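Local coordinates for MIP07328p (Drosophila melanogaster, PDB 6FKK), which probably acts as a repellent axon-guidance cue in the fly by binding semaphorin receptors in cell-cell signalling, at residues I494-L499 with Y519-N524; P275-G280 with V391-K396; L86-L91 with L98-N103; G298-A303 with G373-T378. All blocks are in the same frame, centred on the assembly; numbering follows the deposited sequence.

Interaction 1 of 4, residues I494-L499 with Y519-N524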
loop_
_atom_site.group_PDB
_atom_site.type_symbol
_atom_site.label_atom_id
_atom_site.label_comp_id
_atom_site.label_asym_id
_atom_site.label_seq_id
_atom_site.Cartn_x
_atom_site.Cartn_y
_atom_site.Cartn_z
ATOM N N ILE A 494 10.036 -21.292 5.613
ATOM C CA ILE A 494 11.295 -21.352 4.883
ATOM C C ILE A 494 12.435 -21.948 5.706
ATOM O O ILE A 494 13.454 -22.350 5.124
ATOM C CB ILE A 494 11.677 -19.950 4.364
ATOM C CG1 ILE A 494 12.396 -20.047 3.021
ATOM C CG2 ILE A 494 12.534 -19.213 5.378
ATOM C CD1 ILE A 494 12.499 -18.719 2.311
ATOM N N CYS A 495 12.296 -22.026 7.029
ATOM C CA CYS A 495 13.317 -22.614 7.887
ATOM C C CYS A 495 12.941 -24.055 8.214
ATOM O O CYS A 495 11.807 -24.329 8.620
ATOM C CB CYS A 495 13.493 -21.821 9.186
ATOM S SG CYS A 495 13.782 -20.032 9.033
ATOM N N ALA A 496 13.893 -24.966 8.032
ATOM C CA ALA A 496 13.728 -26.361 8.411
ATOM C C ALA A 496 14.988 -26.818 9.130
ATOM O O ALA A 496 16.072 -26.264 8.932
ATOM C CB ALA A 496 13.446 -27.252 7.194
ATOM N N TRP A 497 14.839 -27.835 9.974
ATOM C CA TRP A 497 15.929 -28.319 10.815
ATOM C C TRP A 497 16.519 -29.592 10.223
ATOM O O TRP A 497 15.813 -30.593 10.065
ATOM C CB TRP A 497 15.449 -28.576 12.241
ATOM C CG TRP A 497 16.530 -29.099 13.128
ATOM C CD1 TRP A 497 16.712 -30.390 13.529
ATOM C CD2 TRP A 497 17.594 -28.342 13.713
ATOM N NE1 TRP A 497 17.820 -30.484 14.336
ATOM C CE2 TRP A 497 18.381 -29.240 14.462
ATOM C CE3 TRP A 497 17.957 -26.993 13.680
ATOM C CZ2 TRP A 497 19.505 -28.830 15.176
ATOM C CZ3 TRP A 497 19.073 -26.589 14.384
ATOM C CH2 TRP A 497 19.834 -27.504 15.122
ATOM N N ASP A 498 17.812 -29.553 9.911
ATOM C CA ASP A 498 18.521 -30.729 9.424
ATOM C C ASP A 498 18.989 -31.567 10.607
ATOM O O ASP A 498 19.636 -31.055 11.525
ATOM C CB ASP A 498 19.712 -30.312 8.557
ATOM C CG ASP A 498 20.359 -31.488 7.840
ATOM O OD1 ASP A 498 19.857 -32.623 7.973
ATOM O OD2 ASP A 498 21.370 -31.277 7.134
ATOM N N LEU A 499 18.652 -32.856 10.591
ATOM C CA LEU A 499 19.115 -33.743 11.651
ATOM C C LEU A 499 20.535 -34.228 11.401
ATOM O O LEU A 499 21.251 -34.546 12.356
ATOM C CB LEU A 499 18.167 -34.933 11.797
ATOM C CG LEU A 499 16.792 -34.604 12.374
ATOM C CD1 LEU A 499 15.942 -35.860 12.505
ATOM C CD2 LEU A 499 16.950 -33.913 13.716
ATOM N N TYR A 519 15.010 -33.650 7.167
ATOM C CA TYR A 519 14.622 -32.346 7.683
ATOM C C TYR A 519 13.314 -32.446 8.460
ATOM O O TYR A 519 12.496 -33.340 8.226
ATOM C CB TYR A 519 14.472 -31.322 6.552
ATOM C CG TYR A 519 15.765 -30.912 5.870
ATOM C CD1 TYR A 519 16.938 -31.638 6.043
ATOM C CD2 TYR A 519 15.811 -29.785 5.059
ATOM C CE1 TYR A 519 18.114 -31.261 5.419
ATOM C CE2 TYR A 519 16.983 -29.399 4.433
ATOM C CZ TYR A 519 18.131 -30.140 4.618
ATOM O OH TYR A 519 19.299 -29.759 3.998
ATOM N N LEU A 520 13.123 -31.511 9.390
ATOM C CA LEU A 520 11.925 -31.457 10.216
ATOM C C LEU A 520 11.312 -30.066 10.153
ATOM O O LEU A 520 12.023 -29.060 10.228
ATOM C CB LEU A 520 12.233 -31.818 11.676
ATOM C CG LEU A 520 12.579 -33.277 11.978
ATOM C CD1 LEU A 520 12.856 -33.455 13.462
ATOM C CD2 LEU A 520 11.459 -34.199 11.525
ATOM N N GLN A 521 9.988 -30.019 10.015
ATOM C CA GLN A 521 9.251 -28.763 10.033
ATOM C C GLN A 521 7.799 -29.064 10.376
ATOM O O GLN A 521 7.242 -30.061 9.913
ATOM C CB GLN A 521 9.339 -28.030 8.689
ATOM C CG GLN A 521 8.651 -26.672 8.676
ATOM C CD GLN A 521 8.763 -25.972 7.335
ATOM O OE1 GLN A 521 8.068 -26.319 6.380
ATOM N NE2 GLN A 521 9.643 -24.979 7.258
ATOM N N SER A 522 7.197 -28.197 11.188
ATOM C CA SER A 522 5.810 -28.374 11.619
ATOM C C SER A 522 5.142 -27.003 11.632
ATOM O O SER A 522 5.374 -26.202 12.541
ATOM C CB SER A 522 5.737 -29.042 12.987
ATOM O OG SER A 522 4.393 -29.300 13.351
ATOM N N LEU A 523 4.314 -26.741 10.622
ATOM C CA LEU A 523 3.584 -25.484 10.531
ATOM C C LEU A 523 2.141 -25.594 10.996
ATOM O O LEU A 523 1.561 -24.584 11.408
ATOM C CB LEU A 523 3.596 -24.962 9.088
ATOM C CG LEU A 523 4.952 -24.768 8.410
ATOM C CD1 LEU A 523 4.763 -24.226 7.001
ATOM C CD2 LEU A 523 5.830 -23.842 9.229
ATOM N N ASN A 524 1.555 -26.788 10.943
ATOM C CA ASN A 524 0.145 -27.007 11.257
ATOM C C ASN A 524 -0.046 -27.540 12.671
ATOM O O ASN A 524 -0.862 -28.437 12.903
ATOM C CB ASN A 524 -0.473 -27.956 10.233
ATOM C CG ASN A 524 -1.984 -27.848 10.172
ATOM O OD1 ASN A 524 -2.572 -26.913 10.714
ATOM N ND2 ASN A 524 -2.620 -28.805 9.504
#
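Tyr519 lays its ring obliquely against the carboxylate of Asp498, CE1 coming within 3.3 Å of Asp498 CG, with the two planes turned 48° apart. The other flank of the same ring reaches back along the strand, where CD2 lies 4.1 Å from Ala496 CB. With chi1 at -69°, CG sits beside the backbone N, and the ring reaches the side chains of Ala496 and Asp498. The polar ends have partners elsewhere: Tyr519 OH bonds His512, while Asp498 is held by Gln500 N and a salt bridge to Lys505.

Leu520 comes next along the chain and carries the backbone pairing with Trp497. Trp497 N gives a nearly straight bond to Leu520 O (3.1 Å), and Leu520 N answers to Trp497 O at 2.9 Å. This antiparallel pair joins an outer strand of the small PSI domain sheet to its central strand, 495-498, which Cys495 ties to Cys478 by a disulfide. Leu520 CD1 meets Leu499 CD1 at 4.0 Å, and Leu499 CD2 lies in the plane of the Trp497 indole, at its edge. Beyond the paired residues Gln521 stays extended, and its NE2 reaches Cys495 O at 2.6 Å from above the carbonyl plane.

Interaction 2 of 4, residues P275-G280 with V391-K396; sequences PIVESG and VHPQVK
Val277 meets strand 391-396 with both methyls, one for each partner. CG1 lies anti to the backbone N (chi1 169°) and packs on Pro393 CB at 3.5 Å; CG2, beside that N, faces Val391 CB at 3.9 Å. The valine thus covers two residues that alternate along 391-396 and point their CB atoms back at it.

Gln394 takes over further along. CG lies beside the backbone N and the chain bends at chi2 (-59°), bringing the amide over the backbone of 278-280. CG approaches Glu278 O at 3.7 Å, and NE2 comes to 3.5 Å from Ser279 CB, while OE1 stands 3.8 Å from Gly280 N, too far for a bond.

The two strands run nearly parallel, 18° apart, with axes 6.4 Å from each other at their closest. Each is the first strand of a four-stranded meander, and the contact therefore joins neighbouring blades of the sema beta-propeller. Asp404, from the strand next to 386-396, spans the seam: it bonds Ser279 OG with one oxygen and Gln394 N with the other. Tyr286 adds apolar cover beside Val277 and Val391.

Between the two segments themselves the contact rests on van der Waals packing, of methyls on Pro393 and Val391 and of the Gln394 amide on backbone, and so probably has little directional preference of its own; a polar link across the seam runs through the carboxylate of Asp404.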
loop_
_atom_site.group_PDB
_atom_site.type_symbol
_atom_site.label_atom_id
_atom_site.label_comp_id
_atom_site.label_asym_id
_atom_site.label_seq_id
_atom_site.Cartn_x
_atom_site.Cartn_y
_atom_site.Cartn_z
ATOM N N PRO A 275 1.995 -4.030 -3.200
ATOM C CA PRO A 275 1.810 -4.247 -4.640
ATOM C C PRO A 275 0.970 -5.489 -4.888
ATOM O O PRO A 275 0.720 -6.297 -3.990
ATOM C CB PRO A 275 3.238 -4.420 -5.167
ATOM C CG PRO A 275 4.103 -3.762 -4.149
ATOM C CD PRO A 275 3.421 -3.975 -2.832
ATOM N N ILE A 276 0.520 -5.640 -6.136
ATOM C CA ILE A 276 -0.251 -6.826 -6.485
ATOM C C ILE A 276 0.622 -8.059 -6.317
ATOM O O ILE A 276 1.716 -8.153 -6.889
ATOM C CB ILE A 276 -0.803 -6.721 -7.914
ATOM C CG1 ILE A 276 -1.875 -5.636 -7.989
ATOM C CG2 ILE A 276 -1.383 -8.057 -8.353
ATOM C CD1 ILE A 276 -2.601 -5.597 -9.315
ATOM N N VAL A 277 0.147 -9.004 -5.515
ATOM C CA VAL A 277 0.862 -10.240 -5.220
ATOM C C VAL A 277 0.263 -11.362 -6.054
ATOM O O VAL A 277 -0.964 -11.471 -6.181
ATOM C CB VAL A 277 0.796 -10.563 -3.715
ATOM C CG1 VAL A 277 1.304 -11.965 -3.441
ATOM C CG2 VAL A 277 1.598 -9.544 -2.924
ATOM N N GLU A 278 1.124 -12.194 -6.632
ATOM C CA GLU A 278 0.694 -13.331 -7.441
ATOM C C GLU A 278 0.811 -14.592 -6.591
ATOM O O GLU A 278 1.901 -15.148 -6.432
ATOM C CB GLU A 278 1.522 -13.431 -8.718
ATOM C CG GLU A 278 1.368 -12.242 -9.654
ATOM C CD GLU A 278 -0.029 -12.127 -10.243
ATOM O OE1 GLU A 278 -0.755 -13.144 -10.278
ATOM O OE2 GLU A 278 -0.400 -11.015 -10.674
ATOM N N SER A 279 -0.313 -15.037 -6.039
ATOM C CA SER A 279 -0.377 -16.250 -5.226
ATOM C C SER A 279 -1.141 -17.291 -6.041
ATOM O O SER A 279 -2.372 -17.342 -6.014
ATOM C CB SER A 279 -1.044 -15.987 -3.872
ATOM O OG SER A 279 -0.375 -14.969 -3.146
ATOM N N GLY A 280 -0.398 -18.118 -6.771
ATOM C CA GLY A 280 -1.037 -19.094 -7.635
ATOM C C GLY A 280 -1.772 -18.413 -8.772
ATOM O O GLY A 280 -1.265 -17.482 -9.410
ATOM N N VAL A 391 4.937 -8.389 1.545
ATOM C CA VAL A 391 4.653 -9.808 1.355
ATOM C C VAL A 391 5.818 -10.473 0.637
ATOM O O VAL A 391 6.333 -9.942 -0.353
ATOM C CB VAL A 391 3.351 -10.025 0.557
ATOM C CG1 VAL A 391 3.097 -11.510 0.348
ATOM C CG2 VAL A 391 2.175 -9.379 1.261
ATOM N N HIS A 392 6.231 -11.643 1.142
ATOM C CA HIS A 392 7.096 -12.563 0.412
ATOM C C HIS A 392 6.214 -13.684 -0.117
ATOM O O HIS A 392 5.861 -14.599 0.643
ATOM C CB HIS A 392 8.204 -13.120 1.312
ATOM C CG HIS A 392 9.181 -14.006 0.599
ATOM N ND1 HIS A 392 10.230 -14.627 1.245
ATOM C CD2 HIS A 392 9.272 -14.373 -0.702
ATOM C CE1 HIS A 392 10.923 -15.338 0.373
ATOM N NE2 HIS A 392 10.362 -15.202 -0.815
ATOM N N PRO A 393 5.828 -13.665 -1.387
ATOM C CA PRO A 393 4.791 -14.584 -1.857
ATOM C C PRO A 393 5.318 -15.966 -2.202
ATOM O O PRO A 393 6.447 -16.137 -2.672
ATOM C CB PRO A 393 4.252 -13.883 -3.109
ATOM C CG PRO A 393 5.423 -13.128 -3.627
ATOM C CD PRO A 393 6.210 -12.684 -2.417
ATOM N N GLN A 394 4.465 -16.960 -1.948
ATOM C CA GLN A 394 4.652 -18.330 -2.429
ATOM C C GLN A 394 5.970 -18.932 -1.942
ATOM O O GLN A 394 6.769 -19.453 -2.722
ATOM C CB GLN A 394 4.545 -18.389 -3.953
ATOM C CG GLN A 394 3.170 -18.005 -4.487
ATOM C CD GLN A 394 2.061 -18.900 -3.955
ATOM O OE1 GLN A 394 1.860 -20.016 -4.438
ATOM N NE2 GLN A 394 1.336 -18.414 -2.953
ATOM N N VAL A 395 6.189 -18.862 -0.633
ATOM C CA VAL A 395 7.322 -19.545 -0.018
ATOM C C VAL A 395 6.978 -21.024 0.100
ATOM O O VAL A 395 5.969 -21.391 0.710
ATOM C CB VAL A 395 7.655 -18.939 1.350
ATOM C CG1 VAL A 395 8.791 -19.705 2.006
ATOM C CG2 VAL A 395 8.014 -17.471 1.199
ATOM N N LYS A 396 7.812 -21.877 -0.489
ATOM C CA LYS A 396 7.559 -23.313 -0.491
ATOM C C LYS A 396 8.000 -23.916 0.838
ATOM O O LYS A 396 9.172 -23.812 1.214
ATOM C CB LYS A 396 8.285 -23.983 -1.655
ATOM C CG LYS A 396 7.876 -25.432 -1.889
ATOM C CD LYS A 396 8.696 -26.067 -3.001
ATOM C CE LYS A 396 8.296 -27.515 -3.229
ATOM N NZ LYS A 396 6.889 -27.635 -3.706
#

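Interaction 3 of 4, residues L86-L91 with L98-N103; sequences LRVYAL and LLCGTN
Val88 and Cys100 stand opposite each other in a hydrogen-bonded pair, their CB atoms 3.6 Å apart, in the antiparallel hairpin formed by strands 86-91 and 97-101. The hairpin supplies the first two strands of a four-stranded blade of the sema beta-propeller. A classic beta bulge interrupts it: Arg87 and Val88 both face Cys100, whose carbonyl O accepts from Arg87 N at 3.0 Å and from Val88 N at 3.2 Å. Past the bulge the pairing is regular, and Leu98 N reaches Ala90 O at 2.8 Å.

The side chains split between the two faces. Ala90 and Leu98 share the face of Val88 and Cys100, where Cys100 SG sits beside its backbone N (chi1 -50°) and lies near both CB and CG1 of Val88. On the reverse face Leu99 spreads its two methyls: CD1 packs on Leu86 CD2 at 3.8 Å, and CD2 comes up to the edge of the Tyr89 ring, near its plane.

A second shell surrounds these groups. Cys100 is joined by a disulfide to Cys109 on the adjoining strand, and Tyr155 and Phe157 of strand 154-158 cover Val88 and Ala90. The Tyr89 side chain also touches a sugar of a glycan attached to the protein. Arg87 folds its guanidinium back along its own strand, NH2 bonding Tyr27 O while NH1 reaches Leu86 O at 3.1 Å, from above that carbonyl's plane.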
loop_
_atom_site.group_PDB
_atom_site.type_symbol
_atom_site.label_atom_id
_atom_site.label_comp_id
_atom_site.label_asym_id
_atom_site.label_seq_id
_atom_site.Cartn_x
_atom_site.Cartn_y
_atom_site.Cartn_z
ATOM N N LEU A 86 11.291 15.610 -2.224
ATOM C CA LEU A 86 11.031 14.903 -3.470
ATOM C C LEU A 86 10.072 13.746 -3.218
ATOM O O LEU A 86 10.266 12.958 -2.286
ATOM C CB LEU A 86 12.337 14.395 -4.085
ATOM C CG LEU A 86 13.180 15.436 -4.828
ATOM C CD1 LEU A 86 13.974 16.312 -3.868
ATOM C CD2 LEU A 86 14.102 14.761 -5.830
ATOM N N ARG A 87 9.034 13.649 -4.047
ATOM C CA ARG A 87 7.954 12.703 -3.798
ATOM C C ARG A 87 7.483 11.937 -5.026
ATOM O O ARG A 87 6.629 11.058 -4.880
ATOM C CB ARG A 87 6.749 13.433 -3.179
ATOM C CG ARG A 87 6.938 13.835 -1.727
ATOM C CD ARG A 87 6.943 12.614 -0.824
ATOM N NE ARG A 87 7.072 12.966 0.587
ATOM C CZ ARG A 87 8.222 12.979 1.251
ATOM N NH1 ARG A 87 9.351 12.660 0.633
ATOM N NH2 ARG A 87 8.242 13.309 2.535
ATOM N N VAL A 88 7.990 12.237 -6.221
ATOM C CA VAL A 88 7.520 11.595 -7.447
ATOM C C VAL A 88 8.725 11.236 -8.305
ATOM O O VAL A 88 9.523 12.111 -8.657
ATOM C CB VAL A 88 6.555 12.492 -8.245
ATOM C CG1 VAL A 88 6.165 11.819 -9.550
ATOM C CG2 VAL A 88 5.317 12.819 -7.423
ATOM N N TYR A 89 8.852 9.955 -8.651
ATOM C CA TYR A 89 9.876 9.480 -9.570
ATOM C C TYR A 89 9.250 8.550 -10.597
ATOM O O TYR A 89 8.375 7.743 -10.266
ATOM C CB TYR A 89 11.013 8.749 -8.839
ATOM C CG TYR A 89 11.874 7.907 -9.761
ATOM C CD1 TYR A 89 12.816 8.495 -10.594
ATOM C CD2 TYR A 89 11.735 6.524 -9.804
ATOM C CE1 TYR A 89 13.599 7.729 -11.442
ATOM C CE2 TYR A 89 12.514 5.752 -10.648
ATOM C CZ TYR A 89 13.443 6.359 -11.465
ATOM O OH TYR A 89 14.218 5.593 -12.305
ATOM N N ALA A 90 9.708 8.660 -11.841
ATOM C CA ALA A 90 9.231 7.797 -12.911
ATOM C C ALA A 90 10.285 7.739 -14.006
ATOM O O ALA A 90 10.861 8.765 -14.374
ATOM C CB ALA A 90 7.897 8.293 -13.480
ATOM N N LEU A 91 10.534 6.533 -14.512
ATOM C CA LEU A 91 11.455 6.324 -15.628
ATOM C C LEU A 91 10.636 6.371 -16.913
ATOM O O LEU A 91 9.947 5.408 -17.260
ATOM C CB LEU A 91 12.197 5.000 -15.474
ATOM C CG LEU A 91 13.201 4.604 -16.559
ATOM C CD1 LEU A 91 14.323 5.620 -16.654
ATOM C CD2 LEU A 91 13.756 3.214 -16.285
ATOM N N LEU A 98 11.900 11.338 -14.478
ATOM C CA LEU A 98 10.964 12.355 -14.019
ATOM C C LEU A 98 11.101 12.521 -12.512
ATOM O O LEU A 98 11.069 11.536 -11.769
ATOM C CB LEU A 98 9.528 11.978 -14.389
ATOM C CG LEU A 98 8.412 12.892 -13.879
ATOM C CD1 LEU A 98 8.622 14.326 -14.343
ATOM C CD2 LEU A 98 7.052 12.374 -14.324
ATOM N N LEU A 99 11.265 13.764 -12.066
ATOM C CA LEU A 99 11.395 14.065 -10.646
ATOM C C LEU A 99 10.522 15.258 -10.295
ATOM O O LEU A 99 10.598 16.302 -10.952
ATOM C CB LEU A 99 12.851 14.356 -10.265
ATOM C CG LEU A 99 13.684 13.170 -9.780
ATOM C CD1 LEU A 99 15.047 13.648 -9.302
ATOM C CD2 LEU A 99 12.953 12.426 -8.673
ATOM N N CYS A 100 9.704 15.104 -9.257
ATOM C CA CYS A 100 8.833 16.165 -8.772
ATOM C C CYS A 100 8.982 16.282 -7.261
ATOM O O CYS A 100 9.095 15.272 -6.561
ATOM C CB CYS A 100 7.364 15.897 -9.138
ATOM S SG CYS A 100 7.040 15.479 -10.880
ATOM N N GLY A 101 8.979 17.519 -6.765
ATOM C CA GLY A 101 9.131 17.760 -5.344
ATOM C C GLY A 101 8.203 18.863 -4.875
ATOM O O GLY A 101 7.664 19.636 -5.670
ATOM N N THR A 102 8.032 18.925 -3.550
ATOM C CA THR A 102 7.133 19.915 -2.964
ATOM C C THR A 102 7.628 21.333 -3.220
ATOM O O THR A 102 6.834 22.226 -3.538
ATOM C CB THR A 102 6.979 19.667 -1.463
ATOM O OG1 THR A 102 8.203 19.994 -0.792
ATOM C CG2 THR A 102 6.638 18.209 -1.197
ATOM N N ASN A 103 8.937 21.558 -3.079
ATOM C CA ASN A 103 9.562 22.851 -3.366
ATOM C C ASN A 103 8.905 23.975 -2.563
ATOM O O ASN A 103 8.440 24.977 -3.112
ATOM C CB ASN A 103 9.533 23.148 -4.868
ATOM C CG ASN A 103 10.269 24.426 -5.231
ATOM O OD1 ASN A 103 11.223 24.819 -4.559
ATOM N ND2 ASN A 103 9.816 25.090 -6.288
#

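Interaction 4 of 4, residues G298-A303 with G373-T378; sequences GSAVCA and GRPLLT
Leu376 N donates to Val301 O at 2.7 Å, with N nearly in line with the C=O bond, though the N-H itself is bent away (138°). The same valine gives its own N-H to Leu377 O at 2.9 Å, this time within the plane of the carbonyl. Leu376 and Leu377 thus both face Val301, which makes a classic beta bulge at the point where the irregular run 373-376 becomes strand 377-380.

Side chains close round this pairing. Ala303 CB touches Leu376 CD1 at 3.7 Å; with chi1 at -57° the leucine branch lies beside its own backbone N, and it also packs on Tyr286 and Leu433. Val301 and Leu377 stand together on one face of the sheet, CB to CB 4.4 Å.

Strand 377-380 here completes the meander 265-279, 282-290, 298-305 as the last strand of a sema propeller blade. The long excursion between the third and fourth strands probably corresponds to the extrusion found in this domain in other semaphorins.

Pro375 fills the other side of the contact. Its CB meets Ala300 CB at 4.0 Å, with Phe267 against both residues, and its CA comes to 3.7 Å from Cys302 SG, the sulfur that is joined to Cys257 by a disulfide.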
loop_
_atom_site.group_PDB
_atom_site.type_symbol
_atom_site.label_atom_id
_atom_site.label_comp_id
_atom_site.label_asym_id
_atom_site.label_seq_id
_atom_site.Cartn_x
_atom_site.Cartn_y
_atom_site.Cartn_z
ATOM N N GLY A 298 -7.954 -0.763 17.287
ATOM C CA GLY A 298 -7.789 -2.050 16.637
ATOM C C GLY A 298 -7.122 -1.902 15.291
ATOM O O GLY A 298 -7.285 -0.890 14.603
ATOM N N SER A 299 -6.359 -2.926 14.918
ATOM C CA SER A 299 -5.701 -2.994 13.623
ATOM C C SER A 299 -5.983 -4.348 12.993
ATOM O O SER A 299 -6.230 -5.335 13.693
ATOM C CB SER A 299 -4.190 -2.786 13.744
ATOM O OG SER A 299 -3.908 -1.580 14.424
ATOM N N ALA A 300 -5.937 -4.392 11.665
ATOM C CA ALA A 300 -6.218 -5.631 10.959
ATOM C C ALA A 300 -5.507 -5.638 9.616
ATOM O O ALA A 300 -5.217 -4.586 9.039
ATOM C CB ALA A 300 -7.722 -5.836 10.753
ATOM N N VAL A 301 -5.237 -6.844 9.124
ATOM C CA VAL A 301 -4.691 -7.058 7.791
ATOM C C VAL A 301 -5.726 -7.830 6.987
ATOM O O VAL A 301 -6.122 -8.937 7.372
ATOM C CB VAL A 301 -3.357 -7.819 7.826
ATOM C CG1 VAL A 301 -2.927 -8.179 6.414
ATOM C CG2 VAL A 301 -2.292 -6.987 8.513
ATOM N N CYS A 302 -6.167 -7.247 5.876
ATOM C CA CYS A 302 -7.075 -7.911 4.954
ATOM C C CYS A 302 -6.425 -8.022 3.584
ATOM O O CYS A 302 -5.619 -7.175 3.185
ATOM C CB CYS A 302 -8.411 -7.166 4.826
ATOM S SG CYS A 302 -9.620 -7.495 6.136
ATOM N N ALA A 303 -6.785 -9.081 2.868
ATOM C CA ALA A 303 -6.345 -9.297 1.498
ATOM C C ALA A 303 -7.558 -9.270 0.584
ATOM O O ALA A 303 -8.629 -9.773 0.941
ATOM C CB ALA A 303 -5.602 -10.628 1.352
ATOM N N GLY A 373 -13.200 -13.789 3.766
ATOM C CA GLY A 373 -14.306 -13.136 4.440
ATOM C C GLY A 373 -14.011 -12.638 5.835
ATOM O O GLY A 373 -14.943 -12.335 6.583
ATOM N N ARG A 374 -12.739 -12.541 6.208
ATOM C CA ARG A 374 -12.348 -12.085 7.533
ATOM C C ARG A 374 -10.905 -11.608 7.464
ATOM O O ARG A 374 -10.185 -11.937 6.514
ATOM C CB ARG A 374 -12.504 -13.203 8.577
ATOM C CG ARG A 374 -11.742 -14.477 8.260
ATOM C CD ARG A 374 -11.670 -15.401 9.472
ATOM N NE ARG A 374 -12.984 -15.690 10.045
ATOM C CZ ARG A 374 -13.465 -15.114 11.142
ATOM N NH1 ARG A 374 -12.742 -14.210 11.790
ATOM N NH2 ARG A 374 -14.670 -15.438 11.592
ATOM N N PRO A 375 -10.459 -10.817 8.439
ATOM C CA PRO A 375 -9.064 -10.369 8.435
ATOM C C PRO A 375 -8.099 -11.531 8.603
ATOM O O PRO A 375 -8.375 -12.509 9.304
ATOM C CB PRO A 375 -8.993 -9.413 9.631
ATOM C CG PRO A 375 -10.395 -8.985 9.865
ATOM C CD PRO A 375 -11.240 -10.165 9.506
ATOM N N LEU A 376 -6.950 -11.414 7.936
ATOM C CA LEU A 376 -5.888 -12.396 8.103
ATOM C C LEU A 376 -5.173 -12.242 9.439
ATOM O O LEU A 376 -4.535 -13.194 9.902
ATOM C CB LEU A 376 -4.886 -12.275 6.956
ATOM C CG LEU A 376 -5.475 -12.423 5.553
ATOM C CD1 LEU A 376 -4.393 -12.248 4.503
ATOM C CD2 LEU A 376 -6.151 -13.774 5.409
ATOM N N LEU A 377 -5.270 -11.070 10.061
ATOM C CA LEU A 377 -4.677 -10.818 11.367
ATOM C C LEU A 377 -5.413 -9.646 11.994
ATOM O O LEU A 377 -5.654 -8.642 11.321
ATOM C CB LEU A 377 -3.180 -10.503 11.250
ATOM C CG LEU A 377 -2.455 -10.092 12.535
ATOM C CD1 LEU A 377 -2.281 -11.281 13.455
ATOM C CD2 LEU A 377 -1.109 -9.469 12.220
ATOM N N THR A 378 -5.778 -9.777 13.267
ATOM C CA THR A 378 -6.398 -8.691 14.010
ATOM C C THR A 378 -5.549 -8.351 15.227
ATOM O O THR A 378 -4.934 -9.229 15.839
ATOM C CB THR A 378 -7.825 -9.043 14.458
ATOM O OG1 THR A 378 -7.785 -10.138 15.380
ATOM C CG2 THR A 378 -8.680 -9.425 13.263
#

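Interactions 2, 3 and 4 belong to the sema domain, interaction 1 to the PSI domain. Interactions 1 and 2 meet directly: Ile494 CB packs on Val395 CG1 at 3.7 Å and Ile494 CD1 approaches His392 CE1 at 4.2 Å, so the end of strand 386-396 abuts the PSI domain. Interaction 4 completes the blade whose first strand enters interaction 2, and strand 377-380 leads straight on to 386-396; their centres are about 17 Å apart, the nearest atoms about 7 Å. Interaction 3, beside an attached glycan, lies in a distant blade, its centre about 29 Å from that of interaction 2 and about 45 Å from that of interaction 1.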